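Local coordinates for kappa-carrageenase (Zobellia galactanivorans, PDB 5OCR), which probably hydrolyses kappa-carrageenan, a sulfated red-algal galactan, through its family 16 glycoside hydrolase domain, at residues K13-W21 and E206-Y215. Numbering follows the deposited sequence.
Sequences KTSNPNDQW and EVNQNEIIWY
The carboxylate of E206 grips S15 with both oxygens. OE1 takes the backbone N-H of S15 on its syn lone pair, with 3.0 Å from S15 N to E206 OE1 and a bent N-H...O angle of 140°. S15 OG donates to E206 OE2 at 2.9 Å, coming in from above the carboxylate plane. With CG anti to the backbone N (chi1 -179°) and the chain extended beyond it, E206 reaches straight out from its strand to the loop. E206 OE1 has a second donor, Y215 OH, 2.9 Å away and nearly along the C-O axis. A water extends the network on the loop side: it accepts from N16 N and lies 2.8 Å from E206 OE2 and 2.7 Å from D19 OD2, between two carboxylates that would probably repel each other. K285 gives D19 a long, weak ion pair.

In the jellyroll of this family 16 enzyme, strands 200-207 and 211-216 form an antiparallel hairpin, and E206 pairs with I213 through backbone bonds in both directions. K13-S15 run alongside the hairpin, antiparallel to strand 211-216, before the chain turns off through N16-D19 into strand 21-23. Replacing E206 by alanine is likely to leave S15 N, S15 OG and the Y215 hydroxyl without the carboxylate they share.

K13 O sits over the centre of the Y215 ring, 3.3 Å above its plane, and also bonds to the hydroxyl of Y101. The K13 side chain crosses Y215 at about a right angle, its CG 3.6 Å from Y215 CE2. S15 CB rests on I213 CD1 at 3.7 Å, while the W21 ring turns its edge to E206 OE2, ring and carboxylate planes 87° apart.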
ATOM      1  N   LYS A  13      -8.553   9.229  15.049  1.00 22.38           N
ATOM      2  CA  LYS A  13      -9.469  10.335  14.773  1.00 24.11           C
ATOM      3  C   LYS A  13     -10.583   9.827  13.862  1.00 23.33           C
ATOM      4  O   LYS A  13     -10.278   9.160  12.886  1.00 21.65           O
ATOM      5  CB  LYS A  13      -8.719  11.466  14.073  1.00 25.09           C
ATOM      6  CG  LYS A  13      -9.560  12.679  13.745  1.00 26.22           C
ATOM      7  CD  LYS A  13      -9.856  13.454  15.010  1.00 31.27           C
ATOM      8  CE  LYS A  13     -10.565  14.662  14.493  1.00 34.54           C
ATOM      9  NZ  LYS A  13     -10.688  15.504  15.662  1.00 36.30           N
ATOM     10  N   THR A  14     -11.858  10.126  14.163  1.00 23.67           N
ATOM     11  CA  THR A  14     -12.940   9.629  13.289  1.00 25.16           C
ATOM     12  C   THR A  14     -13.905  10.757  12.950  1.00 27.18           C
ATOM     13  O   THR A  14     -13.881  11.824  13.611  1.00 27.64           O
ATOM     14  CB  THR A  14     -13.754   8.490  13.919  1.00 26.80           C
ATOM     15  OG1 THR A  14     -14.476   9.052  15.038  1.00 31.44           O
ATOM     16  CG2 THR A  14     -12.851   7.335  14.430  1.00 28.89           C
ATOM     17  N   SER A  15     -14.793  10.517  11.995  1.00 26.11           N
ATOM     18  CA  SER A  15     -15.638  11.583  11.480  1.00 27.21           C
ATOM     19  C   SER A  15     -16.830  11.834  12.390  1.00 28.70           C
ATOM     20  O   SER A  15     -17.324  12.948  12.446  1.00 29.01           O
ATOM     21  CB  SER A  15     -16.099  11.237  10.100  1.00 28.62           C
ATOM     22  OG  SER A  15     -17.061  10.216  10.192  1.00 26.98           O
ATOM     23  N   ASN A  16     -17.271  10.803  13.109  1.00 29.09           N
ATOM     24  CA  ASN A  16     -18.483  10.929  13.964  1.00 32.09           C
ATOM     25  C   ASN A  16     -18.204  10.316  15.324  1.00 32.28           C
ATOM     26  O   ASN A  16     -18.210   9.076  15.465  1.00 31.49           O
ATOM     27  CB  ASN A  16     -19.636  10.239  13.261  1.00 31.25           C
ATOM     28  CG  ASN A  16     -20.971  10.460  13.950  1.00 35.56           C
ATOM     29  OD1 ASN A  16     -21.029  10.904  15.096  1.00 33.21           O
ATOM     30  ND2 ASN A  16     -22.037  10.078  13.271  1.00 37.11           N
ATOM     31  N   PRO A  17     -17.945  11.167  16.349  1.00 36.47           N
ATOM     32  CA  PRO A  17     -17.658  10.647  17.713  1.00 35.65           C
ATOM     33  C   PRO A  17     -18.830   9.828  18.271  1.00 36.35           C
ATOM     34  O   PRO A  17     -18.666   9.155  19.270  1.00 38.79           O
ATOM     35  CB  PRO A  17     -17.440  11.956  18.553  1.00 40.42           C
ATOM     36  CG  PRO A  17     -18.324  12.943  17.857  1.00 39.79           C
ATOM     37  CD  PRO A  17     -18.135  12.644  16.365  1.00 36.09           C
ATOM     38  N   ASN A  18     -19.990   9.838  17.613  1.00 37.47           N
ATOM     39  CA  ASN A  18     -21.090   9.013  18.108  0.50 39.66           C
ATOM     40  C   ASN A  18     -20.955   7.538  17.745  1.00 38.16           C
ATOM     41  O   ASN A  18     -21.598   6.694  18.364  1.00 41.18           O
ATOM     42  CB  ASN A  18     -22.453   9.595  17.702  0.50 41.58           C
ATOM     43  CG  ASN A  18     -22.737  10.912  18.409  0.50 43.62           C
ATOM     44  OD1 ASN A  18     -22.091  11.228  19.417  0.50 46.01           O
ATOM     45  ND2 ASN A  18     -23.701  11.676  17.898  0.50 45.20           N
ATOM     46  N   ASP A  19     -20.085   7.216  16.754  1.00 34.85           N
ATOM     47  CA  ASP A  19     -19.818   5.819  16.409  1.00 32.58           C
ATOM     48  C   ASP A  19     -19.068   5.022  17.501  1.00 33.13           C
ATOM     49  O   ASP A  19     -18.235   5.589  18.197  1.00 32.77           O
ATOM     50  CB  ASP A  19     -19.005   5.769  15.103  1.00 28.03           C
ATOM     51  CG  ASP A  19     -19.796   6.276  13.894  1.00 31.10           C
ATOM     52  OD1 ASP A  19     -21.040   6.098  13.819  1.00 31.84           O
ATOM     53  OD2 ASP A  19     -19.227   6.852  12.982  1.00 32.33           O
ATOM     54  N   GLN A  20     -19.303   3.706  17.568  1.00 30.83           N
ATOM     55  CA  GLN A  20     -18.619   2.827  18.504  1.00 33.12           C
ATOM     56  C   GLN A  20     -17.697   1.964  17.670  1.00 30.18           C
ATOM     57  O   GLN A  20     -18.119   1.516  16.597  1.00 31.74           O
ATOM     58  CB  GLN A  20     -19.609   1.856  19.116  1.00 39.66           C
ATOM     59  CG  GLN A  20     -20.614   2.516  20.041  1.00 48.19           C
ATOM     60  CD  GLN A  20     -20.017   2.896  21.399  1.00 54.24           C
ATOM     61  OE1 GLN A  20     -19.154   2.190  21.971  1.00 54.46           O
ATOM     62  NE2 GLN A  20     -20.505   4.005  21.939  1.00 58.42           N
ATOM     63  N   TRP A  21     -16.489   1.712  18.156  1.00 26.44           N
ATOM     64  CA  TRP A  21     -15.514   0.917  17.334  1.00 25.44           C
ATOM     65  C   TRP A  21     -15.014  -0.277  18.091  1.00 26.42           C
ATOM     66  O   TRP A  21     -14.576  -0.132  19.239  1.00 26.94           O
ATOM     67  CB  TRP A  21     -14.331   1.806  16.947  1.00 23.79           C
ATOM     68  CG  TRP A  21     -14.736   2.980  16.115  1.00 24.01           C
ATOM     69  CD1 TRP A  21     -14.991   4.306  16.544  1.00 23.86           C
ATOM     70  CD2 TRP A  21     -14.950   2.963  14.667  1.00 23.54           C
ATOM     71  NE1 TRP A  21     -15.365   5.094  15.467  1.00 23.86           N
ATOM     72  CE2 TRP A  21     -15.360   4.336  14.289  1.00 24.43           C
ATOM     73  CE3 TRP A  21     -14.854   1.966  13.689  1.00 22.77           C
ATOM     74  CZ2 TRP A  21     -15.622   4.673  12.987  1.00 22.99           C
ATOM     75  CZ3 TRP A  21     -15.114   2.330  12.355  1.00 22.58           C
ATOM     76  CH2 TRP A  21     -15.487   3.644  12.030  1.00 22.48           C
ATOM     77  N   GLU A 206     -10.978   5.789   7.226  1.00 17.35           N
ATOM     78  CA  GLU A 206     -12.305   5.385   7.630  1.00 18.18           C
ATOM     79  C   GLU A 206     -13.143   5.132   6.389  1.00 17.98           C
ATOM     80  O   GLU A 206     -13.242   6.026   5.532  1.00 17.91           O
ATOM     81  CB  GLU A 206     -12.847   6.523   8.526  1.00 18.73           C
ATOM     82  CG  GLU A 206     -14.232   6.242   9.053  1.00 20.97           C
ATOM     83  CD  GLU A 206     -14.747   7.452   9.832  1.00 23.64           C
ATOM     84  OE1 GLU A 206     -13.936   8.297  10.218  1.00 25.03           O
ATOM     85  OE2 GLU A 206     -15.958   7.488  10.206  1.00 24.30           O
ATOM     86  N   VAL A 207     -13.745   3.933   6.270  1.00 17.99           N
ATOM     87  CA  VAL A 207     -14.408   3.521   5.044  1.00 18.70           C
ATOM     88  C   VAL A 207     -15.853   3.164   5.433  1.00 18.74           C
ATOM     89  O   VAL A 207     -16.065   2.282   6.283  1.00 19.22           O
ATOM     90  CB  VAL A 207     -13.780   2.251   4.412  1.00 18.19           C
ATOM     91  CG1 VAL A 207     -14.514   1.868   3.128  1.00 18.82           C
ATOM     92  CG2 VAL A 207     -12.291   2.493   4.129  1.00 17.64           C
ATOM     93  N   ASN A 208     -16.823   3.851   4.849  1.00 19.08           N
ATOM     94  CA  ASN A 208     -18.224   3.462   5.068  1.00 19.36           C
ATOM     95  C   ASN A 208     -18.972   3.412   3.708  1.00 20.15           C
ATOM     96  O   ASN A 208     -18.388   3.681   2.694  1.00 19.25           O
ATOM     97  CB  ASN A 208     -18.923   4.383   6.125  1.00 19.73           C
ATOM     98  CG  ASN A 208     -18.978   5.827   5.703  1.00 19.82           C
ATOM     99  OD1 ASN A 208     -19.463   6.178   4.600  1.00 20.12           O
ATOM    100  ND2 ASN A 208     -18.563   6.690   6.591  1.00 20.82           N
ATOM    101  N   GLN A 209     -20.281   3.083   3.698  1.00 20.38           N
ATOM    102  CA  GLN A 209     -20.964   2.947   2.398  1.00 22.48           C
ATOM    103  C   GLN A 209     -21.034   4.237   1.650  1.00 22.81           C
ATOM    104  O   GLN A 209     -21.259   4.211   0.435  1.00 22.88           O
ATOM    105  CB  GLN A 209     -22.401   2.384   2.598  1.00 26.46           C
ATOM    106  CG  GLN A 209     -23.218   3.297   3.466  1.00 29.16           C
ATOM    107  CD  GLN A 209     -24.615   2.796   3.729  1.00 34.20           C
ATOM    108  OE1 GLN A 209     -25.240   2.132   2.896  1.00 34.66           O
ATOM    109  NE2 GLN A 209     -25.123   3.121   4.919  1.00 36.87           N
ATOM    110  N   ASN A 210     -20.911   5.358   2.360  1.00 21.35           N
ATOM    111  CA  ASN A 210     -21.033   6.651   1.736  1.00 20.90           C
ATOM    112  C   ASN A 210     -19.752   7.413   1.342  1.00 20.12           C
ATOM    113  O   ASN A 210     -19.714   8.126   0.330  1.00 21.10           O
ATOM    114  CB  ASN A 210     -21.835   7.578   2.663  1.00 21.83           C
ATOM    115  CG  ASN A 210     -23.220   7.041   2.971  1.00 22.78           C
ATOM    116  OD1 ASN A 210     -23.669   7.056   4.168  1.00 25.11           O
ATOM    117  ND2 ASN A 210     -23.929   6.608   1.946  1.00 22.47           N
ATOM    118  N   GLU A 211     -18.717   7.290   2.172  1.00 20.06           N
ATOM    119  CA  GLU A 211     -17.515   8.088   2.021  1.00 21.41           C
ATOM    120  C   GLU A 211     -16.328   7.339   2.502  1.00 19.78           C
ATOM    121  O   GLU A 211     -16.423   6.361   3.294  1.00 19.47           O
ATOM    122  CB  GLU A 211     -17.614   9.316   2.960  1.00 25.94           C
ATOM    123  CG  GLU A 211     -18.703  10.309   2.646  1.00 34.17           C
ATOM    124  CD  GLU A 211     -18.589  11.524   3.560  1.00 34.99           C
ATOM    125  OE1 GLU A 211     -18.892  11.367   4.772  1.00 39.48           O
ATOM    126  OE2 GLU A 211     -18.215  12.621   3.074  1.00 35.21           O
ATOM    127  N   ILE A 212     -15.180   7.836   2.079  1.00 18.38           N
ATOM    128  CA  ILE A 212     -13.890   7.271   2.529  1.00 18.47           C
ATOM    129  C   ILE A 212     -13.104   8.532   3.024  1.00 18.35           C
ATOM    130  O   ILE A 212     -13.037   9.534   2.342  1.00 18.42           O
ATOM    131  CB  ILE A 212     -13.118   6.615   1.379  1.00 18.06           C
ATOM    132  CG1 ILE A 212     -13.920   5.393   0.829  1.00 18.59           C
ATOM    133  CG2 ILE A 212     -11.729   6.113   1.864  1.00 18.78           C
ATOM    134  CD1 ILE A 212     -13.568   5.116  -0.648  1.00 20.46           C
ATOM    135  N   ILE A 213     -12.535   8.427   4.236  1.00 18.36           N
ATOM    136  CA  ILE A 213     -11.869   9.605   4.798  1.00 18.67           C
ATOM    137  C   ILE A 213     -10.476   9.152   5.236  1.00 18.81           C
ATOM    138  O   ILE A 213     -10.341   8.167   5.955  1.00 19.51           O
ATOM    139  CB  ILE A 213     -12.673  10.104   6.048  1.00 20.55           C
ATOM    140  CG1 ILE A 213     -14.176  10.288   5.613  1.00 21.34           C
ATOM    141  CG2 ILE A 213     -12.072  11.456   6.547  1.00 20.25           C
ATOM    142  CD1 ILE A 213     -15.127  10.080   6.771  1.00 26.13           C
ATOM    143  N   TRP A 214      -9.471   9.943   4.917  1.00 18.28           N
ATOM    144  CA  TRP A 214      -8.077   9.588   5.276  1.00 18.04           C
ATOM    145  C   TRP A 214      -7.499  10.522   6.297  1.00 18.24           C
ATOM    146  O   TRP A 214      -7.790  11.779   6.280  1.00 17.40           O
ATOM    147  CB  TRP A 214      -7.240   9.750   4.042  1.00 18.11           C
ATOM    148  CG  TRP A 214      -7.376   8.773   2.897  1.00 17.93           C
ATOM    149  CD1 TRP A 214      -6.504   7.730   2.588  1.00 18.44           C
ATOM    150  CD2 TRP A 214      -8.427   8.727   1.870  1.00 18.36           C
ATOM    151  NE1 TRP A 214      -6.924   7.040   1.465  1.00 18.03           N
ATOM    152  CE2 TRP A 214      -8.043   7.656   0.940  1.00 17.93           C
ATOM    153  CE3 TRP A 214      -9.561   9.521   1.579  1.00 17.83           C
ATOM    154  CZ2 TRP A 214      -8.825   7.334  -0.164  1.00 18.41           C
ATOM    155  CZ3 TRP A 214     -10.335   9.199   0.492  1.00 17.38           C
ATOM    156  CH2 TRP A 214      -9.973   8.137  -0.391  1.00 18.16           C
ATOM    157  N   TYR A 215      -6.676   9.963   7.171  1.00 17.73           N
ATOM    158  CA  TYR A 215      -6.078  10.744   8.270  1.00 18.03           C
ATOM    159  C   TYR A 215      -4.586  10.539   8.344  1.00 17.61           C
ATOM    160  O   TYR A 215      -4.068   9.469   8.116  1.00 17.26           O
ATOM    161  CB  TYR A 215      -6.659  10.238   9.610  1.00 18.85           C
ATOM    162  CG  TYR A 215      -8.171  10.355   9.687  1.00 19.14           C
ATOM    163  CD1 TYR A 215      -8.993   9.308   9.246  1.00 19.27           C
ATOM    164  CD2 TYR A 215      -8.748  11.531  10.226  1.00 20.72           C
ATOM    165  CE1 TYR A 215     -10.426   9.425   9.365  1.00 20.18           C
ATOM    166  CE2 TYR A 215     -10.167  11.672  10.306  1.00 21.32           C
ATOM    167  CZ  TYR A 215     -10.947  10.588   9.907  1.00 22.07           C
ATOM    168  OH  TYR A 215     -12.337  10.743   9.980  1.00 25.47           O
TER
HETATM  169  O   HOH W   1     -16.847   8.015  12.843  1.00 22.69           O